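Local coordinates for Chains: A (PDB 6ZM9), which cleaves S-adenosyl methionine as a phage-encoded SAM lyase, a reaction that probably leaves the bound 5'-methylthioadenosine as one of its products, at residues F11-V17 with V107-E113; I29-V33 with S50-Q54; Y58-R62 with Q104-I108. All blocks are in the same frame, centred on the assembly; numbering follows the deposited sequence. Where two conformers were deposited one is given.

Overall arrangement
All three contacts belong to one antiparallel sheet of a ferredoxin-like chain that assembles as a trimer. Contact 1 lies deepest, pairing strands 11-21 and 106-113 edge to edge through backbone hydrogen bonds. Contact 2 is also largely buried but has no hydrogen bond between its segments: the start of helix 29-43 rests on strand 49-59 through aliphatic and aromatic side chains. Contact 3, partly buried, joins the end of strand 49-59 and the turn after it to the start of strand 106-113, by polar bonds to one carboxylate. Contacts 1 and 3 share Val107 and Ile108 and line the same nucleoside pocket; contact 2 reaches two nucleosides, one through Gln54, which touches Phe16, and one through Ser50.

Contact 1: F11-V17 with V107-E113. With MTA (5'-deoxy-5'-methylthioadenosine), chain F.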
loop_
_atom_site.group_PDB
_atom_site.type_symbol
_atom_site.label_atom_id
_atom_site.label_comp_id
_atom_site.label_asym_id
_atom_site.label_seq_id
_atom_site.Cartn_x
_atom_site.Cartn_y
_atom_site.Cartn_z
ATOM N N PHE A 11 -16.260 2.681 1.851
ATOM C CA PHE A 11 -15.784 1.500 1.150
ATOM C C PHE A 11 -14.497 1.753 0.385
ATOM O O PHE A 11 -14.284 2.838 -0.173
ATOM C CB PHE A 11 -16.856 0.952 0.218
ATOM C CG PHE A 11 -18.087 0.552 0.939
ATOM C CD1 PHE A 11 -18.059 -0.503 1.834
ATOM C CD2 PHE A 11 -19.253 1.276 0.794
ATOM C CE1 PHE A 11 -19.197 -0.851 2.548
ATOM C CE2 PHE A 11 -20.403 0.927 1.498
ATOM C CZ PHE A 11 -20.369 -0.130 2.381
ATOM N N SER A 12 -13.646 0.736 0.365
ATOM C CA SER A 12 -12.457 0.741 -0.461
ATOM C C SER A 12 -12.143 -0.689 -0.864
ATOM O O SER A 12 -12.701 -1.647 -0.325
ATOM C CB SER A 12 -11.279 1.364 0.278
ATOM O OG SER A 12 -10.879 0.569 1.378
ATOM N N ALA A 13 -11.238 -0.828 -1.832
ATOM C CA ALA A 13 -10.849 -2.141 -2.301
ATOM C C ALA A 13 -9.397 -2.131 -2.741
ATOM O O ALA A 13 -8.829 -1.089 -3.074
ATOM C CB ALA A 13 -11.691 -2.579 -3.504
ATOM N N ARG A 14 -8.805 -3.321 -2.732
ATOM C CA ARG A 14 -7.492 -3.577 -3.309
ATOM C C ARG A 14 -7.620 -4.784 -4.230
ATOM O O ARG A 14 -8.241 -5.787 -3.867
ATOM C CB ARG A 14 -6.454 -3.909 -2.228
ATOM C CG ARG A 14 -6.205 -2.823 -1.219
ATOM C CD ARG A 14 -4.838 -3.001 -0.549
ATOM N NE ARG A 14 -4.775 -4.171 0.326
ATOM C CZ ARG A 14 -3.662 -4.622 0.900
ATOM N NH1 ARG A 14 -2.499 -4.017 0.688
ATOM N NH2 ARG A 14 -3.713 -5.688 1.684
ATOM N N ILE A 15 -7.035 -4.689 -5.421
ATOM C CA ILE A 15 -7.031 -5.782 -6.384
ATOM C C ILE A 15 -5.587 -6.052 -6.791
ATOM O O ILE A 15 -4.855 -5.119 -7.122
ATOM C CB ILE A 15 -7.871 -5.438 -7.626
ATOM C CG1 ILE A 15 -9.294 -5.033 -7.236
ATOM C CG2 ILE A 15 -7.888 -6.604 -8.614
ATOM C CD1 ILE A 15 -10.134 -4.574 -8.411
ATOM N N PHE A 16 -5.183 -7.322 -6.769
ATOM C CA PHE A 16 -3.838 -7.721 -7.156
ATOM C C PHE A 16 -3.898 -8.489 -8.465
ATOM O O PHE A 16 -4.558 -9.538 -8.539
ATOM C CB PHE A 16 -3.223 -8.580 -6.068
ATOM C CG PHE A 16 -3.026 -7.864 -4.764
ATOM C CD1 PHE A 16 -4.038 -7.781 -3.823
ATOM C CD2 PHE A 16 -1.818 -7.263 -4.489
ATOM C CE1 PHE A 16 -3.833 -7.122 -2.608
ATOM C CE2 PHE A 16 -1.591 -6.613 -3.266
ATOM C CZ PHE A 16 -2.589 -6.545 -2.328
ATOM N N VAL A 17 -3.187 -7.977 -9.482
ATOM C CA VAL A 17 -3.184 -8.537 -10.835
ATOM C C VAL A 17 -1.738 -8.751 -11.266
ATOM O O VAL A 17 -0.971 -7.783 -11.336
ATOM C CB VAL A 17 -3.858 -7.602 -11.861
ATOM C CG1 VAL A 17 -3.993 -8.319 -13.208
ATOM C CG2 VAL A 17 -5.211 -7.096 -11.393
ATOM N N VAL A 107 -6.776 -13.737 -9.486
ATOM C CA VAL A 107 -6.738 -12.325 -9.111
ATOM C C VAL A 107 -7.275 -12.244 -7.687
ATOM O O VAL A 107 -8.298 -12.863 -7.372
ATOM C CB VAL A 107 -7.579 -11.466 -10.075
ATOM C CG1 VAL A 107 -7.864 -10.083 -9.526
ATOM C CG2 VAL A 107 -6.866 -11.338 -11.418
ATOM N N ILE A 108 -6.603 -11.495 -6.816
ATOM C CA ILE A 108 -7.055 -11.335 -5.433
ATOM C C ILE A 108 -7.772 -10.002 -5.284
ATOM O O ILE A 108 -7.265 -8.963 -5.727
ATOM C CB ILE A 108 -5.886 -11.434 -4.434
ATOM C CG1 ILE A 108 -5.273 -12.829 -4.479
ATOM C CG2 ILE A 108 -6.366 -11.063 -3.032
ATOM C CD1 ILE A 108 -3.946 -12.928 -3.737
ATOM N N VAL A 109 -8.935 -10.025 -4.632
ATOM C CA VAL A 109 -9.739 -8.840 -4.361
ATOM C C VAL A 109 -9.984 -8.766 -2.858
ATOM O O VAL A 109 -10.413 -9.749 -2.240
ATOM C CB VAL A 109 -11.082 -8.894 -5.110
ATOM C CG1 VAL A 109 -11.961 -7.722 -4.704
ATOM C CG2 VAL A 109 -10.865 -8.899 -6.596
ATOM N N GLU A 110 -9.731 -7.604 -2.272
ATOM C CA GLU A 110 -10.027 -7.346 -0.870
ATOM C C GLU A 110 -10.988 -6.167 -0.811
ATOM O O GLU A 110 -10.721 -5.124 -1.416
ATOM C CB GLU A 110 -8.733 -7.019 -0.118
ATOM C CG GLU A 110 -8.889 -6.892 1.381
ATOM C CD GLU A 110 -7.578 -6.566 2.085
ATOM O OE1 GLU A 110 -6.831 -7.504 2.448
ATOM O OE2 GLU A 110 -7.296 -5.360 2.271
ATOM N N ILE A 111 -12.090 -6.323 -0.073
ATOM C CA ILE A 111 -13.079 -5.263 0.130
ATOM C C ILE A 111 -13.003 -4.827 1.587
ATOM O O ILE A 111 -13.058 -5.673 2.487
ATOM C CB ILE A 111 -14.510 -5.767 -0.129
ATOM C CG1 ILE A 111 -14.654 -6.356 -1.525
ATOM C CG2 ILE A 111 -15.512 -4.651 0.137
ATOM C CD1 ILE A 111 -14.390 -5.403 -2.564
ATOM N N GLN A 112 -12.929 -3.519 1.816
ATOM C CA GLN A 112 -12.884 -2.957 3.153
ATOM C C GLN A 112 -14.032 -1.983 3.374
ATOM O O GLN A 112 -14.547 -1.365 2.436
ATOM C CB GLN A 112 -11.555 -2.225 3.387
ATOM C CG GLN A 112 -10.350 -3.148 3.308
ATOM C CD GLN A 112 -9.056 -2.415 3.503
ATOM O OE1 GLN A 112 -9.009 -1.379 4.171
ATOM N NE2 GLN A 112 -7.985 -2.944 2.921
ATOM N N GLU A 113 -14.432 -1.863 4.638
ATOM C CA GLU A 113 -15.414 -0.880 5.089
ATOM C C GLU A 113 -14.777 -0.192 6.294
ATOM O O GLU A 113 -14.531 -0.832 7.322
ATOM C CB GLU A 113 -16.739 -1.542 5.466
ATOM C CG GLU A 113 -17.803 -0.546 5.910
ATOM C CD GLU A 113 -19.179 -1.166 6.100
ATOM O OE1 GLU A 113 -19.314 -2.399 5.945
ATOM O OE2 GLU A 113 -20.126 -0.409 6.405
HETATM C CS MTA F . -2.780 -13.661 -7.336
HETATM S "S5'" MTA F . -1.245 -13.688 -8.203
HETATM C "C5'" MTA F . -1.064 -11.947 -8.632
HETATM C "C4'" MTA F . -0.296 -11.102 -7.635
HETATM O "O4'" MTA F . -0.964 -11.153 -6.364
HETATM C "C2'" MTA F . 1.381 -10.831 -5.990
HETATM O "O2'" MTA F . 1.732 -9.481 -6.248
HETATM C "C3'" MTA F . 1.144 -11.519 -7.337
HETATM O "O3'" MTA F . 2.063 -11.116 -8.337
HETATM C "C1'" MTA F . -0.008 -10.920 -5.339
HETATM N N9 MTA F . -0.113 -11.982 -4.350
HETATM C C8 MTA F . -0.388 -13.311 -4.546
HETATM N N7 MTA F . -0.518 -14.006 -3.440
HETATM C C5 MTA F . -0.305 -13.066 -2.439
HETATM C C6 MTA F . -0.379 -13.139 -1.034
HETATM N N6 MTA F . -0.702 -14.247 -0.353
HETATM N N1 MTA F . -0.159 -11.997 -0.336
HETATM C C2 MTA F . 0.107 -10.870 -1.008
HETATM N N3 MTA F . 0.179 -10.678 -2.322
HETATM C C4 MTA F . -0.039 -11.821 -2.992
#
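Phe11-Val17 and Val107-Glu113 run antiparallel, their axes 4.7 Å apart, with Ser12-Gln112, Arg14-Glu110 and Phe16-Ile108 as hydrogen-bonded pairs and Phe11-Glu113, Ala13-Ile111 and Ile15-Val109 as the non-hydrogen-bonded pairs between them. The Phe16-Ile108 pair has one short bond, from Phe16 N to Ile108 O at 2.8 Å, and one weak bond, from Ile108 N to Phe16 O at 3.3 Å.

The two faces differ in chemistry. On one, Arg14 and Glu110 lie side by side, guanidinium and carboxylate turned 41° against each other. The salt bridge from Arg14 NE to Glu110 OE2 is long and weak at 3.4 Å. The same oxygen takes a bond from Gln112 NE2, 2.6 Å away but bent to 139°; Arg14 and Gln112 are each modelled in two conformers. Glu110 reaches both because its CG stands opposite the backbone N (chi1 -173°) and the chain then runs straight. The edge of the Phe16 ring meets a face of the Arg14 guanidinium, and Ile75 of the second subunit also packs on Arg14. Beyond it, Ile108 CG2 touches Phe16 CD1, and both residues border the nucleoside: Phe16 CB is 3.4 Å from O4' of MTA and Ile108 CD1 3.6 Å from its N7. Apolar side chains suit this wall of the pocket.

The opposite face is mostly hydrophobic. Ile15 CG2 meets Val107 CG1 at 3.6 Å, branched residues that favour extended backbone, while the Glu113 chain runs alongside the Phe11 ring. Helix 84-101 packs on this side, through Leu94 on Ile15 and Val91 on Val109. Strand 66-77 pairs with the other edge of 11-17, and strand 116-124 flanks 107-113, placing the contact inside the sheet.

Contact 2: I29-V33 with S50-Q54. With MTA (5'-deoxy-5'-methylthioadenosine), chain B.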
loop_
_atom_site.group_PDB
_atom_site.type_symbol
_atom_site.label_atom_id
_atom_site.label_comp_id
_atom_site.label_asym_id
_atom_site.label_seq_id
_atom_site.Cartn_x
_atom_site.Cartn_y
_atom_site.Cartn_z
ATOM N N ILE A 29 2.091 -2.366 -16.280
ATOM C CA ILE A 29 1.160 -1.634 -15.429
ATOM C C ILE A 29 0.254 -0.734 -16.259
ATOM O O ILE A 29 -0.940 -0.613 -15.968
ATOM C CB ILE A 29 1.889 -0.876 -14.298
ATOM C CG1 ILE A 29 0.872 -0.133 -13.427
ATOM C CG2 ILE A 29 2.958 0.090 -14.811
ATOM C CD1 ILE A 29 1.427 0.309 -12.077
ATOM N N GLU A 30 0.791 -0.081 -17.297
ATOM C CA GLU A 30 -0.074 0.813 -18.068
ATOM C C GLU A 30 -1.199 0.057 -18.760
ATOM O O GLU A 30 -2.301 0.601 -18.931
ATOM C CB GLU A 30 0.708 1.658 -19.068
ATOM C CG GLU A 30 -0.035 2.981 -19.383
ATOM C CD GLU A 30 -0.107 4.001 -18.220
ATOM O OE1 GLU A 30 0.513 3.801 -17.144
ATOM O OE2 GLU A 30 -0.798 5.033 -18.389
ATOM N N ASP A 31 -0.949 -1.198 -19.161
ATOM C CA ASP A 31 -2.024 -2.008 -19.721
ATOM C C ASP A 31 -3.163 -2.157 -18.707
ATOM O O ASP A 31 -4.343 -2.069 -19.061
ATOM C CB ASP A 31 -1.536 -3.424 -20.076
ATOM C CG ASP A 31 -0.443 -3.468 -21.126
ATOM O OD1 ASP A 31 -0.290 -2.526 -21.933
ATOM O OD2 ASP A 31 0.233 -4.533 -21.159
ATOM N N VAL A 32 -2.817 -2.431 -17.439
ATOM C CA VAL A 32 -3.825 -2.582 -16.397
ATOM C C VAL A 32 -4.552 -1.267 -16.143
ATOM O O VAL A 32 -5.773 -1.260 -15.953
ATOM C CB VAL A 32 -3.187 -3.165 -15.121
ATOM C CG1 VAL A 32 -4.185 -3.205 -13.993
ATOM C CG2 VAL A 32 -2.635 -4.554 -15.401
ATOM N N VAL A 33 -3.822 -0.144 -16.134
ATOM C CA VAL A 33 -4.444 1.177 -15.986
ATOM C C VAL A 33 -5.505 1.381 -17.058
ATOM O O VAL A 33 -6.659 1.717 -16.772
ATOM C CB VAL A 33 -3.382 2.290 -16.036
ATOM C CG1 VAL A 33 -4.036 3.671 -16.030
ATOM C CG2 VAL A 33 -2.407 2.182 -14.851
ATOM N N SER A 50 -5.755 4.323 -7.815
ATOM C CA SER A 50 -4.301 4.313 -7.776
ATOM C C SER A 50 -3.809 2.932 -8.191
ATOM O O SER A 50 -4.447 1.921 -7.875
ATOM C CB SER A 50 -3.777 4.616 -6.375
ATOM O OG SER A 50 -4.084 5.964 -6.020
ATOM N N PHE A 51 -2.661 2.893 -8.861
ATOM C CA PHE A 51 -2.080 1.662 -9.385
ATOM C C PHE A 51 -0.615 1.613 -8.961
ATOM O O PHE A 51 0.166 2.497 -9.311
ATOM C CB PHE A 51 -2.185 1.629 -10.904
ATOM C CG PHE A 51 -3.608 1.721 -11.436
ATOM C CD1 PHE A 51 -4.253 2.938 -11.496
ATOM C CD2 PHE A 51 -4.283 0.589 -11.853
ATOM C CE1 PHE A 51 -5.540 3.027 -11.982
ATOM C CE2 PHE A 51 -5.573 0.672 -12.337
ATOM C CZ PHE A 51 -6.197 1.895 -12.413
ATOM N N VAL A 52 -0.247 0.576 -8.210
ATOM C CA VAL A 52 1.091 0.439 -7.646
ATOM C C VAL A 52 1.805 -0.716 -8.343
ATOM O O VAL A 52 1.331 -1.858 -8.321
ATOM C CB VAL A 52 1.012 0.166 -6.134
ATOM C CG1 VAL A 52 2.403 -0.011 -5.531
ATOM C CG2 VAL A 52 0.256 1.281 -5.425
ATOM N N ALA A 53 2.960 -0.424 -8.925
ATOM C CA ALA A 53 3.789 -1.479 -9.482
ATOM C C ALA A 53 4.483 -2.249 -8.366
ATOM O O ALA A 53 4.941 -1.664 -7.382
ATOM C CB ALA A 53 4.845 -0.873 -10.401
ATOM N N GLN A 54 4.566 -3.562 -8.540
ATOM C CA GLN A 54 5.084 -4.446 -7.517
ATOM C C GLN A 54 5.895 -5.550 -8.166
ATOM O O GLN A 54 5.779 -5.815 -9.367
ATOM C CB GLN A 54 3.978 -5.199 -6.766
ATOM C CG GLN A 54 2.847 -4.353 -6.329
ATOM C CD GLN A 54 1.867 -5.102 -5.462
ATOM O OE1 GLN A 54 1.538 -4.663 -4.366
ATOM N NE2 GLN A 54 1.353 -6.213 -5.972
HETATM C CS MTA B . -6.559 13.173 -5.623
HETATM S "S5'" MTA B . -5.782 13.072 -7.203
HETATM C "C5'" MTA B . -4.144 12.481 -6.741
HETATM C "C4'" MTA B . -3.965 10.975 -6.742
HETATM O "O4'" MTA B . -4.897 10.392 -5.817
HETATM C "C2'" MTA B . -4.468 8.819 -7.574
HETATM O "O2'" MTA B . -3.206 8.202 -7.374
HETATM C "C3'" MTA B . -4.218 10.249 -8.063
HETATM O "O3'" MTA B . -3.135 10.345 -8.972
HETATM C "C1'" MTA B . -5.176 9.061 -6.232
HETATM N N9 MTA B . -6.619 8.885 -6.304
HETATM C C8 MTA B . -7.574 9.789 -6.694
HETATM N N7 MTA B . -8.808 9.367 -6.554
HETATM C C5 MTA B . -8.657 8.085 -6.038
HETATM C C6 MTA B . -9.584 7.123 -5.591
HETATM N N6 MTA B . -10.912 7.302 -5.586
HETATM N N1 MTA B . -9.089 5.966 -5.085
HETATM C C2 MTA B . -7.762 5.800 -5.030
HETATM N N3 MTA B . -6.799 6.639 -5.398
HETATM C C4 MTA B . -7.311 7.776 -5.897
#
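Ile29, Val32 and Val33 in the first turn of helix 29-43 pack on Phe51 of strand 49-59, within the helix-on-sheet layer of a ferredoxin-like fold. The short helical and strand segments run nearly antiparallel, at 157°, with their axes 9.4 Å apart, and no hydrogen bond joins them; the join is made by fitting apolar surfaces.

Phe51 is the centre of it. With its CG beside the backbone N and opposite the carbonyl carbon (chi1 -59°), the ring lies under the helix and offers a face to Val33. The CG2 methyl of Val33 sits over that face, 3.9 Å from the ring centroid, in a CH-pi contact displaced toward the CG side of the ring, where CG2 to CG is 3.6 Å. Val32 adds a looser touch near CD2. A flat ring suits this place because its face takes the valine methyl.

Ile29 works farther along the strand. Its extended chain carries CD1 down to the backbone, 3.6 Å from Ala53 N and 3.7 Å from Phe51 O, an approach consistent with the small size of Ala53.

Alternation along the strand turns Ser50 and Val52 away from this layer. Ser50 OG donates to N3 of MTA at 2.9 Å and accepts from O2' of the same nucleoside at 2.8 Å. Glu69 and Ser71 of the third subunit and Ile77 O of the same chain also bind it. Gln54 borders another MTA, its amide held by Gln73 and Ser71. The strand thus carries the helix on one face, Val52 of the second subunit against its own Val52 on the opposite face, and an antiparallel ladder with the third subunit along its edge at Phe51, within the split beta-alpha-beta crossover from strand 11-21 to strand 49-59 that characterises ferredoxin-like folds.

Contact 3: Y58-R62 with Q104-I108; sequences YTEQR and QESVI. With PRO (proline), chain E; MTA (5'-deoxy-5'-methylthioadenosine), chain F.
Tyr58 OH meets Glu105 OE1 and also touches Ser106 CB (3.4 Å) in the buried, close-packed half of this contact. The hydroxyl donates to OE1; the modelled 2.4 Å is very short and its exact value doubtful. The oxygen lies at the edge of the ring, whose plane is turned 67° from the carboxylate. With CG opposite the backbone N (chi1 174°), Tyr58 reaches inward to two ligands lying next to each other along one side of its ring: S5' of MTA is 3.5 Å from CD1, and proline CG lies close to CD2. A phenol suits this place, apolar along its ring and polar at its end.

In this ferredoxin-like sheet, the end of strand 49-59 gives Tyr58 to the pockets and the entry to strand 106-113 gives Gln104, Glu105 and Ser106. Glu105 N binds OXT of proline at 2.9 Å, nearly straight at 174°, and Gln104 OE1 lies near the proline N.

On the exposed side, Gln61 and Arg62 hold the carboxylate by polar bonds but cover little surface. Gln61 N reaches Glu105 OE1 from the syn side at 3.2 Å. The bent Arg62 chain brings NE to the anti side of Glu105 OE2 at 2.6 Å in a salt bridge, though both side chains are modelled in two conformers; its NH1 pairs with Glu129 and its NH2 with Ala125 O.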
loop_
_atom_site.group_PDB
_atom_site.type_symbol
_atom_site.label_atom_id
_atom_site.label_comp_id
_atom_site.label_asym_id
_atom_site.label_seq_id
_atom_site.Cartn_x
_atom_site.Cartn_y
_atom_site.Cartn_z
ATOM N N TYR A 58 3.984 -15.927 -6.507
ATOM C CA TYR A 58 2.771 -16.724 -6.535
ATOM C C TYR A 58 3.096 -18.182 -6.812
ATOM O O TYR A 58 3.895 -18.491 -7.695
ATOM C CB TYR A 58 1.863 -16.211 -7.633
ATOM C CG TYR A 58 0.609 -17.011 -7.900
ATOM C CD1 TYR A 58 -0.497 -16.886 -7.073
ATOM C CD2 TYR A 58 0.529 -17.874 -8.970
ATOM C CE1 TYR A 58 -1.674 -17.594 -7.322
ATOM C CE2 TYR A 58 -0.644 -18.576 -9.237
ATOM C CZ TYR A 58 -1.736 -18.444 -8.393
ATOM O OH TYR A 58 -2.911 -19.134 -8.636
ATOM N N THR A 59 2.439 -19.080 -6.082
ATOM C CA THR A 59 2.571 -20.509 -6.314
ATOM C C THR A 59 1.424 -20.963 -7.205
ATOM O O THR A 59 0.255 -20.866 -6.813
ATOM C CB THR A 59 2.550 -21.283 -5.000
ATOM O OG1 THR A 59 3.626 -20.841 -4.172
ATOM C CG2 THR A 59 2.710 -22.782 -5.273
ATOM N N GLU A 60 1.750 -21.454 -8.398
ATOM C CA GLU A 60 0.723 -21.945 -9.304
ATOM C C GLU A 60 0.012 -23.140 -8.685
ATOM O O GLU A 60 0.650 -24.074 -8.196
ATOM C CB GLU A 60 1.330 -22.373 -10.638
ATOM C CG GLU A 60 1.947 -21.246 -11.416
ATOM C CD GLU A 60 2.390 -21.677 -12.789
ATOM O OE1 GLU A 60 2.212 -22.866 -13.136
ATOM O OE2 GLU A 60 2.908 -20.821 -13.528
ATOM N N GLN A 61 -1.317 -23.122 -8.753
ATOM C CA GLN A 61 -2.105 -24.076 -7.988
ATOM C C GLN A 61 -2.027 -25.486 -8.556
ATOM O O GLN A 61 -2.037 -26.459 -7.793
ATOM C CB GLN A 61 -3.550 -23.594 -7.912
ATOM C CG GLN A 61 -3.684 -22.229 -7.262
ATOM C CD GLN A 61 -5.045 -21.608 -7.492
ATOM O OE1 GLN A 61 -5.756 -21.975 -8.433
ATOM N NE2 GLN A 61 -5.417 -20.657 -6.636
ATOM N N ARG A 62 -1.939 -25.630 -9.874
ATOM C CA ARG A 62 -1.922 -26.972 -10.444
ATOM C C ARG A 62 -0.542 -27.608 -10.321
ATOM O O ARG A 62 -0.398 -28.694 -9.748
ATOM C CB ARG A 62 -2.384 -26.917 -11.903
ATOM C CG ARG A 62 -3.837 -26.459 -12.078
ATOM C CD ARG A 62 -3.975 -25.324 -13.105
ATOM N NE ARG A 62 -4.798 -24.223 -12.600
ATOM C CZ ARG A 62 -6.091 -24.054 -12.872
ATOM N NH1 ARG A 62 -6.733 -24.912 -13.656
ATOM N NH2 ARG A 62 -6.742 -23.021 -12.352
ATOM N N GLN A 104 -5.058 -14.568 -16.516
ATOM C CA GLN A 104 -4.489 -14.922 -15.223
ATOM C C GLN A 104 -5.144 -16.142 -14.590
ATOM O O GLN A 104 -6.346 -16.374 -14.722
ATOM C CB GLN A 104 -4.629 -13.743 -14.252
ATOM C CG GLN A 104 -3.856 -12.525 -14.695
ATOM C CD GLN A 104 -2.379 -12.785 -14.653
ATOM O OE1 GLN A 104 -1.808 -12.985 -13.583
ATOM N NE2 GLN A 104 -1.746 -12.800 -15.815
ATOM N N GLU A 105 -4.339 -16.888 -13.832
ATOM C CA GLU A 105 -4.867 -18.007 -13.062
ATOM C C GLU A 105 -5.703 -17.517 -11.889
ATOM O O GLU A 105 -6.738 -18.114 -11.564
ATOM C CB GLU A 105 -3.757 -18.917 -12.541
ATOM C CG GLU A 105 -4.341 -20.175 -11.915
ATOM C CD GLU A 105 -3.310 -21.109 -11.331
ATOM O OE1 GLU A 105 -2.527 -20.694 -10.454
ATOM O OE2 GLU A 105 -3.311 -22.279 -11.742
ATOM N N SER A 106 -5.261 -16.449 -11.228
ATOM C CA SER A 106 -5.891 -15.946 -10.012
ATOM C C SER A 106 -5.730 -14.434 -9.938
ATOM O O SER A 106 -4.642 -13.928 -10.230
ATOM C CB SER A 106 -5.146 -16.545 -8.811
ATOM O OG SER A 106 -5.718 -16.184 -7.568
ATOM N N VAL A 107 -6.776 -13.737 -9.486
ATOM C CA VAL A 107 -6.738 -12.325 -9.111
ATOM C C VAL A 107 -7.275 -12.244 -7.687
ATOM O O VAL A 107 -8.298 -12.863 -7.372
ATOM C CB VAL A 107 -7.579 -11.466 -10.075
ATOM C CG1 VAL A 107 -7.864 -10.083 -9.526
ATOM C CG2 VAL A 107 -6.866 -11.338 -11.418
ATOM N N ILE A 108 -6.603 -11.495 -6.816
ATOM C CA ILE A 108 -7.055 -11.335 -5.433
ATOM C C ILE A 108 -7.772 -10.002 -5.284
ATOM O O ILE A 108 -7.265 -8.963 -5.727
ATOM C CB ILE A 108 -5.886 -11.434 -4.434
ATOM C CG1 ILE A 108 -5.273 -12.829 -4.479
ATOM C CG2 ILE A 108 -6.366 -11.063 -3.032
ATOM C CD1 ILE A 108 -3.946 -12.928 -3.737
HETATM N N PRO E . 0.450 -14.315 -12.970
HETATM C CA PRO E . 0.789 -15.662 -13.427
HETATM C C PRO E . -0.355 -16.371 -14.130
HETATM O O PRO E . -0.127 -17.231 -14.992
HETATM C CB PRO E . 1.095 -16.389 -12.119
HETATM C CG PRO E . 0.328 -15.562 -11.066
HETATM C CD PRO E . -0.263 -14.366 -11.687
HETATM O OXT PRO E . -1.518 -16.115 -13.825
HETATM C CS MTA F . -2.780 -13.661 -7.336
HETATM S "S5'" MTA F . -1.245 -13.688 -8.203
HETATM C "C5'" MTA F . -1.064 -11.947 -8.632
HETATM C "C4'" MTA F . -0.296 -11.102 -7.635
HETATM O "O4'" MTA F . -0.964 -11.153 -6.364
HETATM C "C2'" MTA F . 1.381 -10.831 -5.990
HETATM O "O2'" MTA F . 1.732 -9.481 -6.248
HETATM C "C3'" MTA F . 1.144 -11.519 -7.337
HETATM O "O3'" MTA F . 2.063 -11.116 -8.337
HETATM C "C1'" MTA F . -0.008 -10.920 -5.339
HETATM N N9 MTA F . -0.113 -11.982 -4.350
HETATM C C8 MTA F . -0.388 -13.311 -4.546
HETATM N N7 MTA F . -0.518 -14.006 -3.440
HETATM C C5 MTA F . -0.305 -13.066 -2.439
HETATM C C6 MTA F . -0.379 -13.139 -1.034
HETATM N N6 MTA F . -0.702 -14.247 -0.353
HETATM N N1 MTA F . -0.159 -11.997 -0.336
HETATM C C2 MTA F . 0.107 -10.870 -1.008
HETATM N N3 MTA F . 0.179 -10.678 -2.322
HETATM C C4 MTA F . -0.039 -11.821 -2.992
#